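Local coordinates for protein endoglucanase (Clostridium thermocellum, PDB 2YIK) that probably hydrolyses internal beta-1,4-glucosidic bonds of cellulose, as a family 9 glycoside hydrolase of a cellulose-degrading bacterium, at residues E155-M166 and N229-Y240. Numbering follows the deposited sequence.
Sequences EVILRYFNDYFM and NYMNFKDTDPQY
Arg159 lays its guanidinium flat over one face of the Tyr240 ring, the planes 24° apart and NH1 above the ring centre, a stacked cation-pi pair with CZ 4.2 Å from the ring centroid. The arginine chain runs extended from CG to NE, which carries the charged group from the flank of helix 151-167 out across the phenol to Asp237. There NH2 of Arg159 forms a salt bridge with OD2 of Asp237 at 2.9 Å, nearly straight at 165° and close to the guanidinium plane; a water links the same OD2 to Arg159 NH1. The other oxygen of this carboxylate, Asp237 OD1, accepts from Tyr240 N at 3.2 Å, so one aspartate both caps the start of helix 238-257 and fixes the arginine that covers its tyrosine.

The far end of the phenol is gripped as well: Tyr240 OH donates to Asp163 OD1 at 2.8 Å, reaching it from above the carboxylate plane. The trans chi1 of Tyr240 extends the phenol toward helix 151-167, where it sits as a knob among Arg159, Asn162, Asp163 and Met166, and Met166 CE packs 3.8 Å from its CE1.

The Phe233 ring packs against the aliphatic part of Glu155, its CZ 3.8 Å from Glu155 CB. Glu155 OE2 is held by Tyr138 and by a water that also bonds Asn232 O. Deeper in, the amides of Asn162 and Asn229 stack nearly parallel, and Asn229 OD1 accepts a hydrogen bond from Ser244 OG, on helix 238-257.

Segments 155-166 and 229-233 run roughly antiparallel, at 143°, in a packing of one helix against the turn joining two others, within the (alpha/alpha)6 barrel of family 9 glycoside hydrolases.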
ATOM      1  N   GLU A 155      -5.373   6.463  11.292  1.00 26.44           N
ATOM      2  CA  GLU A 155      -5.889   5.274  11.945  1.00 26.50           C
ATOM      3  C   GLU A 155      -7.234   4.828  11.364  1.00 27.11           C
ATOM      4  O   GLU A 155      -7.496   3.629  11.259  1.00 26.83           O
ATOM      5  CB  GLU A 155      -5.963   5.499  13.460  1.00 26.75           C
ATOM      6  CG  GLU A 155      -4.568   5.671  14.077  1.00 26.05           C
ATOM      7  CD  GLU A 155      -4.579   5.691  15.594  1.00 28.41           C
ATOM      8  OE1 GLU A 155      -5.676   5.615  16.175  1.00 28.33           O
ATOM      9  OE2 GLU A 155      -3.489   5.784  16.207  1.00 30.67           O
ATOM     10  N   VAL A 156      -8.072   5.778  10.952  1.00 25.69           N
ATOM     11  CA  VAL A 156      -9.358   5.416  10.366  1.00 26.93           C
ATOM     12  C   VAL A 156      -9.139   4.685   9.041  1.00 26.65           C
ATOM     13  O   VAL A 156      -9.825   3.698   8.737  1.00 27.11           O
ATOM     14  CB  VAL A 156     -10.248   6.657  10.122  1.00 27.61           C
ATOM     15  CG1 VAL A 156     -11.481   6.270   9.321  1.00 25.84           C
ATOM     16  CG2 VAL A 156     -10.668   7.260  11.465  1.00 29.28           C
ATOM     17  N   ILE A 157      -8.182   5.170   8.254  1.00 24.75           N
ATOM     18  CA  ILE A 157      -7.871   4.550   6.970  1.00 24.31           C
ATOM     19  C   ILE A 157      -7.249   3.169   7.187  1.00 22.63           C
ATOM     20  O   ILE A 157      -7.643   2.212   6.533  1.00 22.88           O
ATOM     21  CB  ILE A 157      -6.890   5.418   6.122  1.00 25.37           C
ATOM     22  CG1 ILE A 157      -7.623   6.602   5.493  1.00 29.62           C
ATOM     23  CG2 ILE A 157      -6.299   4.586   4.999  1.00 23.38           C
ATOM     24  CD1 ILE A 157      -8.429   7.408   6.478  1.00 38.57           C
ATOM     25  N   LEU A 158      -6.294   3.068   8.111  1.00 20.45           N
ATOM     26  CA  LEU A 158      -5.641   1.788   8.379  1.00 21.93           C
ATOM     27  C   LEU A 158      -6.594   0.739   8.952  1.00 23.21           C
ATOM     28  O   LEU A 158      -6.450  -0.450   8.672  1.00 21.97           O
ATOM     29  CB  LEU A 158      -4.435   1.993   9.295  1.00 20.81           C
ATOM     30  CG  LEU A 158      -3.296   2.763   8.611  1.00 21.42           C
ATOM     31  CD1 LEU A 158      -2.299   3.251   9.631  1.00 20.94           C
ATOM     32  CD2 LEU A 158      -2.621   1.863   7.573  1.00 21.36           C
ATOM     33  N   ARG A 159      -7.567   1.176   9.751  1.00 24.63           N
ATOM     34  CA  ARG A 159      -8.550   0.253  10.306  1.00 23.83           C
ATOM     35  C   ARG A 159      -9.457  -0.234   9.184  1.00 23.82           C
ATOM     36  O   ARG A 159      -9.830  -1.408   9.142  1.00 22.68           O
ATOM     37  CB  ARG A 159      -9.407   0.931  11.381  1.00 24.86           C
ATOM     38  CG  ARG A 159      -8.762   1.012  12.754  1.00 24.49           C
ATOM     39  CD  ARG A 159      -9.630   1.837  13.703  1.00 26.68           C
ATOM     40  NE  ARG A 159      -9.067   1.944  15.051  1.00 29.41           N
ATOM     41  CZ  ARG A 159      -9.189   1.014  15.996  1.00 30.20           C
ATOM     42  NH1 ARG A 159      -9.859  -0.109  15.753  1.00 29.14           N
ATOM     43  NH2 ARG A 159      -8.650   1.215  17.189  1.00 29.13           N
ATOM     44  N   TYR A 160      -9.807   0.663   8.267  1.00 23.59           N
ATOM     45  CA  TYR A 160     -10.671   0.283   7.163  1.00 23.48           C
ATOM     46  C   TYR A 160      -9.992  -0.742   6.254  1.00 24.06           C
ATOM     47  O   TYR A 160     -10.654  -1.651   5.748  1.00 24.87           O
ATOM     48  CB  TYR A 160     -11.095   1.513   6.353  1.00 25.63           C
ATOM     49  CG  TYR A 160     -12.475   1.373   5.729  1.00 26.61           C
ATOM     50  CD1 TYR A 160     -13.626   1.406   6.522  1.00 27.86           C
ATOM     51  CD2 TYR A 160     -12.627   1.197   4.352  1.00 26.61           C
ATOM     52  CE1 TYR A 160     -14.893   1.268   5.964  1.00 27.58           C
ATOM     53  CE2 TYR A 160     -13.891   1.061   3.781  1.00 29.70           C
ATOM     54  CZ  TYR A 160     -15.021   1.094   4.593  1.00 30.89           C
ATOM     55  OH  TYR A 160     -16.275   0.942   4.042  1.00 31.48           O
ATOM     56  N   PHE A 161      -8.682  -0.600   6.043  1.00 22.83           N
ATOM     57  CA  PHE A 161      -7.925  -1.550   5.210  1.00 22.59           C
ATOM     58  C   PHE A 161      -7.876  -2.915   5.890  1.00 22.69           C
ATOM     59  O   PHE A 161      -8.299  -3.924   5.338  1.00 21.73           O
ATOM     60  CB  PHE A 161      -6.461  -1.119   5.023  1.00 20.81           C
ATOM     61  CG  PHE A 161      -6.194  -0.303   3.789  1.00 21.39           C
ATOM     62  CD1 PHE A 161      -6.321  -0.857   2.514  1.00 21.70           C
ATOM     63  CD2 PHE A 161      -5.751   1.007   3.907  1.00 22.18           C
ATOM     64  CE1 PHE A 161      -6.001  -0.106   1.378  1.00 22.58           C
ATOM     65  CE2 PHE A 161      -5.431   1.760   2.787  1.00 23.22           C
ATOM     66  CZ  PHE A 161      -5.555   1.206   1.516  1.00 20.25           C
ATOM     67  N   ASN A 162      -7.333  -2.923   7.102  1.00 22.40           N
ATOM     68  CA  ASN A 162      -7.162  -4.152   7.853  1.00 23.54           C
ATOM     69  C   ASN A 162      -8.430  -4.860   8.341  1.00 23.29           C
ATOM     70  O   ASN A 162      -8.426  -6.082   8.490  1.00 23.44           O
ATOM     71  CB  ASN A 162      -6.190  -3.901   9.009  1.00 21.68           C
ATOM     72  CG  ASN A 162      -4.791  -3.545   8.516  1.00 25.58           C
ATOM     73  OD1 ASN A 162      -4.379  -2.377   8.534  1.00 26.45           O
ATOM     74  ND2 ASN A 162      -4.057  -4.554   8.059  1.00 20.18           N
ATOM     75  N   ASP A 163      -9.505  -4.122   8.597  1.00 22.84           N
ATOM     76  CA  ASP A 163     -10.733  -4.787   9.028  1.00 24.11           C
ATOM     77  C   ASP A 163     -11.284  -5.547   7.826  1.00 23.52           C
ATOM     78  O   ASP A 163     -11.926  -6.587   7.971  1.00 22.16           O
ATOM     79  CB  ASP A 163     -11.768  -3.778   9.544  1.00 24.37           C
ATOM     80  CG  ASP A 163     -11.345  -3.130  10.851  1.00 24.42           C
ATOM     81  OD1 ASP A 163     -10.511  -3.720  11.561  1.00 24.70           O
ATOM     82  OD2 ASP A 163     -11.854  -2.038  11.179  1.00 26.96           O
ATOM     83  N   TYR A 164     -11.012  -5.015   6.634  1.00 23.55           N
ATOM     84  CA  TYR A 164     -11.444  -5.638   5.390  1.00 23.03           C
ATOM     85  C   TYR A 164     -10.676  -6.953   5.226  1.00 24.13           C
ATOM     86  O   TYR A 164     -11.271  -7.988   4.934  1.00 25.78           O
ATOM     87  CB  TYR A 164     -11.172  -4.688   4.215  1.00 22.64           C
ATOM     88  CG  TYR A 164     -11.229  -5.303   2.829  1.00 20.60           C
ATOM     89  CD1 TYR A 164     -12.387  -5.919   2.354  1.00 20.31           C
ATOM     90  CD2 TYR A 164     -10.132  -5.215   1.972  1.00 22.76           C
ATOM     91  CE1 TYR A 164     -12.450  -6.427   1.050  1.00 23.11           C
ATOM     92  CE2 TYR A 164     -10.178  -5.716   0.677  1.00 23.77           C
ATOM     93  CZ  TYR A 164     -11.338  -6.322   0.217  1.00 24.31           C
ATOM     94  OH  TYR A 164     -11.380  -6.816  -1.073  1.00 26.13           O
ATOM     95  N   PHE A 165      -9.361  -6.910   5.435  1.00 23.93           N
ATOM     96  CA  PHE A 165      -8.538  -8.110   5.320  1.00 24.17           C
ATOM     97  C   PHE A 165      -9.037  -9.178   6.303  1.00 24.54           C
ATOM     98  O   PHE A 165      -9.225 -10.339   5.939  1.00 25.86           O
ATOM     99  CB  PHE A 165      -7.061  -7.800   5.621  1.00 22.69           C
ATOM    100  CG  PHE A 165      -6.430  -6.789   4.689  1.00 22.49           C
ATOM    101  CD1 PHE A 165      -6.781  -6.731   3.344  1.00 21.72           C
ATOM    102  CD2 PHE A 165      -5.449  -5.917   5.162  1.00 22.52           C
ATOM    103  CE1 PHE A 165      -6.165  -5.818   2.479  1.00 22.66           C
ATOM    104  CE2 PHE A 165      -4.828  -5.002   4.310  1.00 22.51           C
ATOM    105  CZ  PHE A 165      -5.185  -4.952   2.965  1.00 21.42           C
ATOM    106  N   MET A 166      -9.262  -8.780   7.549  1.00 25.30           N
ATOM    107  CA  MET A 166      -9.727  -9.723   8.558  1.00 25.28           C
ATOM    108  C   MET A 166     -11.074 -10.364   8.238  1.00 25.50           C
ATOM    109  O   MET A 166     -11.228 -11.576   8.396  1.00 25.67           O
ATOM    110  CB  MET A 166      -9.730  -9.061   9.943  1.00 25.69           C
ATOM    111  CG  MET A 166      -8.302  -8.838  10.463  1.00 27.75           C
ATOM    112  SD  MET A 166      -8.098  -8.198  12.139  1.00 29.19           S
ATOM    113  CE  MET A 166      -8.209  -6.422  11.855  1.00 28.22           C
ATOM    114  N   ASN A 229      -0.240  -3.361  11.541  1.00 23.60           N
ATOM    115  CA  ASN A 229      -1.407  -2.839  12.246  1.00 25.64           C
ATOM    116  C   ASN A 229      -1.208  -3.081  13.742  1.00 27.02           C
ATOM    117  O   ASN A 229      -1.525  -2.226  14.573  1.00 26.92           O
ATOM    118  CB  ASN A 229      -2.686  -3.535  11.766  1.00 25.02           C
ATOM    119  CG  ASN A 229      -3.912  -2.641  11.863  1.00 26.48           C
ATOM    120  OD1 ASN A 229      -5.015  -3.104  12.176  1.00 27.65           O
ATOM    121  ND2 ASN A 229      -3.732  -1.359  11.580  1.00 21.43           N
ATOM    122  N   TYR A 230      -0.681  -4.256  14.081  1.00 27.46           N
ATOM    123  CA  TYR A 230      -0.413  -4.573  15.472  1.00 26.91           C
ATOM    124  C   TYR A 230       0.588  -3.552  16.003  1.00 27.58           C
ATOM    125  O   TYR A 230       0.375  -2.951  17.060  1.00 27.10           O
ATOM    126  CB  TYR A 230       0.173  -5.981  15.613  1.00 26.80           C
ATOM    127  CG  TYR A 230       0.897  -6.189  16.923  1.00 27.52           C
ATOM    128  CD1 TYR A 230       0.204  -6.496  18.095  1.00 29.43           C
ATOM    129  CD2 TYR A 230       2.277  -6.016  17.004  1.00 28.42           C
ATOM    130  CE1 TYR A 230       0.879  -6.630  19.321  1.00 28.24           C
ATOM    131  CE2 TYR A 230       2.955  -6.140  18.215  1.00 28.65           C
ATOM    132  CZ  TYR A 230       2.253  -6.448  19.364  1.00 29.30           C
ATOM    133  OH  TYR A 230       2.945  -6.589  20.543  1.00 30.72           O
ATOM    134  N   MET A 231       1.678  -3.352  15.264  1.00 26.75           N
ATOM    135  CA  MET A 231       2.717  -2.410  15.674  1.00 27.09           C
ATOM    136  C   MET A 231       2.165  -1.006  15.900  1.00 28.23           C
ATOM    137  O   MET A 231       2.598  -0.302  16.810  1.00 28.26           O
ATOM    138  CB  MET A 231       3.841  -2.339  14.630  1.00 28.09           C
ATOM    139  CG  MET A 231       4.709  -3.586  14.500  1.00 26.24           C
ATOM    140  SD  MET A 231       5.490  -4.140  16.033  1.00 29.12           S
ATOM    141  CE  MET A 231       6.723  -2.881  16.311  1.00 26.03           C
ATOM    142  N   ASN A 232       1.204  -0.607  15.074  1.00 28.45           N
ATOM    143  CA  ASN A 232       0.601   0.719  15.168  1.00 27.99           C
ATOM    144  C   ASN A 232      -0.435   0.872  16.284  1.00 29.39           C
ATOM    145  O   ASN A 232      -0.652   1.978  16.777  1.00 29.17           O
ATOM    146  CB  ASN A 232      -0.044   1.091  13.821  1.00 26.22           C
ATOM    147  CG  ASN A 232       0.979   1.503  12.767  1.00 25.87           C
ATOM    148  OD1 ASN A 232       0.755   1.327  11.572  1.00 26.58           O
ATOM    149  ND2 ASN A 232       2.095   2.071  13.208  1.00 21.94           N
ATOM    150  N   PHE A 233      -1.061  -0.228  16.695  1.00 29.73           N
ATOM    151  CA  PHE A 233      -2.093  -0.161  17.729  1.00 30.72           C
ATOM    152  C   PHE A 233      -1.812  -0.849  19.062  1.00 32.31           C
ATOM    153  O   PHE A 233      -2.622  -0.745  19.985  1.00 32.41           O
ATOM    154  CB  PHE A 233      -3.404  -0.714  17.176  1.00 29.07           C
ATOM    155  CG  PHE A 233      -4.050   0.169  16.152  1.00 28.95           C
ATOM    156  CD1 PHE A 233      -4.781   1.288  16.538  1.00 30.22           C
ATOM    157  CD2 PHE A 233      -3.901  -0.101  14.794  1.00 29.19           C
ATOM    158  CE1 PHE A 233      -5.360   2.135  15.582  1.00 30.03           C
ATOM    159  CE2 PHE A 233      -4.472   0.734  13.830  1.00 30.14           C
ATOM    160  CZ  PHE A 233      -5.203   1.854  14.222  1.00 29.05           C
ATOM    161  N   LYS A 234      -0.679  -1.530  19.183  1.00 32.56           N
ATOM    162  CA  LYS A 234      -0.372  -2.255  20.416  1.00 35.71           C
ATOM    163  C   LYS A 234      -0.399  -1.478  21.727  1.00 36.72           C
ATOM    164  O   LYS A 234      -0.607  -2.072  22.787  1.00 37.86           O
ATOM    165  CB  LYS A 234       0.975  -2.969  20.299  1.00 33.08           C
ATOM    166  CG  LYS A 234       2.176  -2.058  20.097  1.00 35.55           C
ATOM    167  CD  LYS A 234       3.415  -2.906  19.903  1.00 36.54           C
ATOM    168  CE  LYS A 234       4.566  -2.110  19.318  1.00 39.16           C
ATOM    169  NZ  LYS A 234       5.486  -1.599  20.364  1.00 40.60           N
ATOM    170  N   ASP A 235      -0.179  -0.171  21.671  1.00 37.23           N
ATOM    171  CA  ASP A 235      -0.170   0.631  22.891  1.00 38.87           C
ATOM    172  C   ASP A 235      -1.493   1.343  23.056  1.00 39.02           C
ATOM    173  O   ASP A 235      -2.007   1.505  24.165  1.00 40.50           O
ATOM    174  CB  ASP A 235       0.958   1.665  22.835  1.00 41.32           C
ATOM    175  CG  ASP A 235       2.328   1.023  22.715  1.00 44.26           C
ATOM    176  OD1 ASP A 235       2.688   0.225  23.608  1.00 45.85           O
ATOM    177  OD2 ASP A 235       3.045   1.311  21.731  1.00 46.59           O
ATOM    178  N   THR A 236      -2.054   1.725  21.919  1.00 37.58           N
ATOM    179  CA  THR A 236      -3.298   2.463  21.841  1.00 36.90           C
ATOM    180  C   THR A 236      -4.603   1.660  21.942  1.00 36.58           C
ATOM    181  O   THR A 236      -5.585   2.149  22.505  1.00 35.91           O
ATOM    182  CB  THR A 236      -3.246   3.340  20.547  1.00 37.70           C
ATOM    183  OG1 THR A 236      -3.103   4.712  20.928  1.00 41.02           O
ATOM    184  CG2 THR A 236      -4.467   3.163  19.665  1.00 37.35           C
ATOM    185  N   ASP A 237      -4.618   0.441  21.413  1.00 34.15           N
ATOM    186  CA  ASP A 237      -5.811  -0.418  21.457  1.00 33.02           C
ATOM    187  C   ASP A 237      -5.267  -1.845  21.462  1.00 32.50           C
ATOM    188  O   ASP A 237      -5.343  -2.554  20.457  1.00 32.98           O
ATOM    189  CB  ASP A 237      -6.675  -0.196  20.204  1.00 32.77           C
ATOM    190  CG  ASP A 237      -8.035  -0.890  20.276  1.00 33.31           C
ATOM    191  OD1 ASP A 237      -8.174  -1.897  21.006  1.00 33.90           O
ATOM    192  OD2 ASP A 237      -8.969  -0.434  19.574  1.00 32.48           O
ATOM    193  N   PRO A 238      -4.717  -2.291  22.605  1.00 32.20           N
ATOM    194  CA  PRO A 238      -4.138  -3.631  22.778  1.00 31.01           C
ATOM    195  C   PRO A 238      -4.970  -4.810  22.264  1.00 30.52           C
ATOM    196  O   PRO A 238      -4.430  -5.741  21.660  1.00 29.27           O
ATOM    197  CB  PRO A 238      -3.906  -3.716  24.287  1.00 32.03           C
ATOM    198  CG  PRO A 238      -3.750  -2.284  24.697  1.00 31.73           C
ATOM    199  CD  PRO A 238      -4.830  -1.609  23.905  1.00 31.63           C
ATOM    200  N   GLN A 239      -6.274  -4.776  22.508  1.00 30.53           N
ATOM    201  CA  GLN A 239      -7.151  -5.860  22.073  1.00 31.44           C
ATOM    202  C   GLN A 239      -7.249  -5.929  20.555  1.00 29.80           C
ATOM    203  O   GLN A 239      -7.216  -7.013  19.975  1.00 30.39           O
ATOM    204  CB  GLN A 239      -8.546  -5.683  22.667  1.00 32.95           C
ATOM    205  CG  GLN A 239      -9.463  -6.879  22.443  1.00 38.57           C
ATOM    206  CD  GLN A 239     -10.745  -6.771  23.249  1.00 42.25           C
ATOM    207  OE1 GLN A 239     -11.826  -6.520  22.704  1.00 43.90           O
ATOM    208  NE2 GLN A 239     -10.630  -6.952  24.563  1.00 42.39           N
ATOM    209  N   TYR A 240      -7.381  -4.769  19.921  1.00 28.61           N
ATOM    210  CA  TYR A 240      -7.468  -4.694  18.468  1.00 29.17           C
ATOM    211  C   TYR A 240      -6.131  -5.098  17.866  1.00 28.24           C
ATOM    212  O   TYR A 240      -6.075  -5.782  16.844  1.00 30.38           O
ATOM    213  CB  TYR A 240      -7.811  -3.272  18.023  1.00 27.43           C
ATOM    214  CG  TYR A 240      -7.879  -3.097  16.520  1.00 27.61           C
ATOM    215  CD1 TYR A 240      -8.830  -3.780  15.761  1.00 28.71           C
ATOM    216  CD2 TYR A 240      -7.009  -2.236  15.859  1.00 27.27           C
ATOM    217  CE1 TYR A 240      -8.916  -3.603  14.377  1.00 28.60           C
ATOM    218  CE2 TYR A 240      -7.084  -2.050  14.472  1.00 26.28           C
ATOM    219  CZ  TYR A 240      -8.041  -2.737  13.741  1.00 27.66           C
ATOM    220  OH  TYR A 240      -8.138  -2.564  12.381  1.00 26.16           O
TER
HETATM  221  O   HOH W   1      -2.057   4.145  17.657  1.00 36.78           O
HETATM  222  O   HOH W   2     -11.212  -1.652  18.268  1.00 39.94           O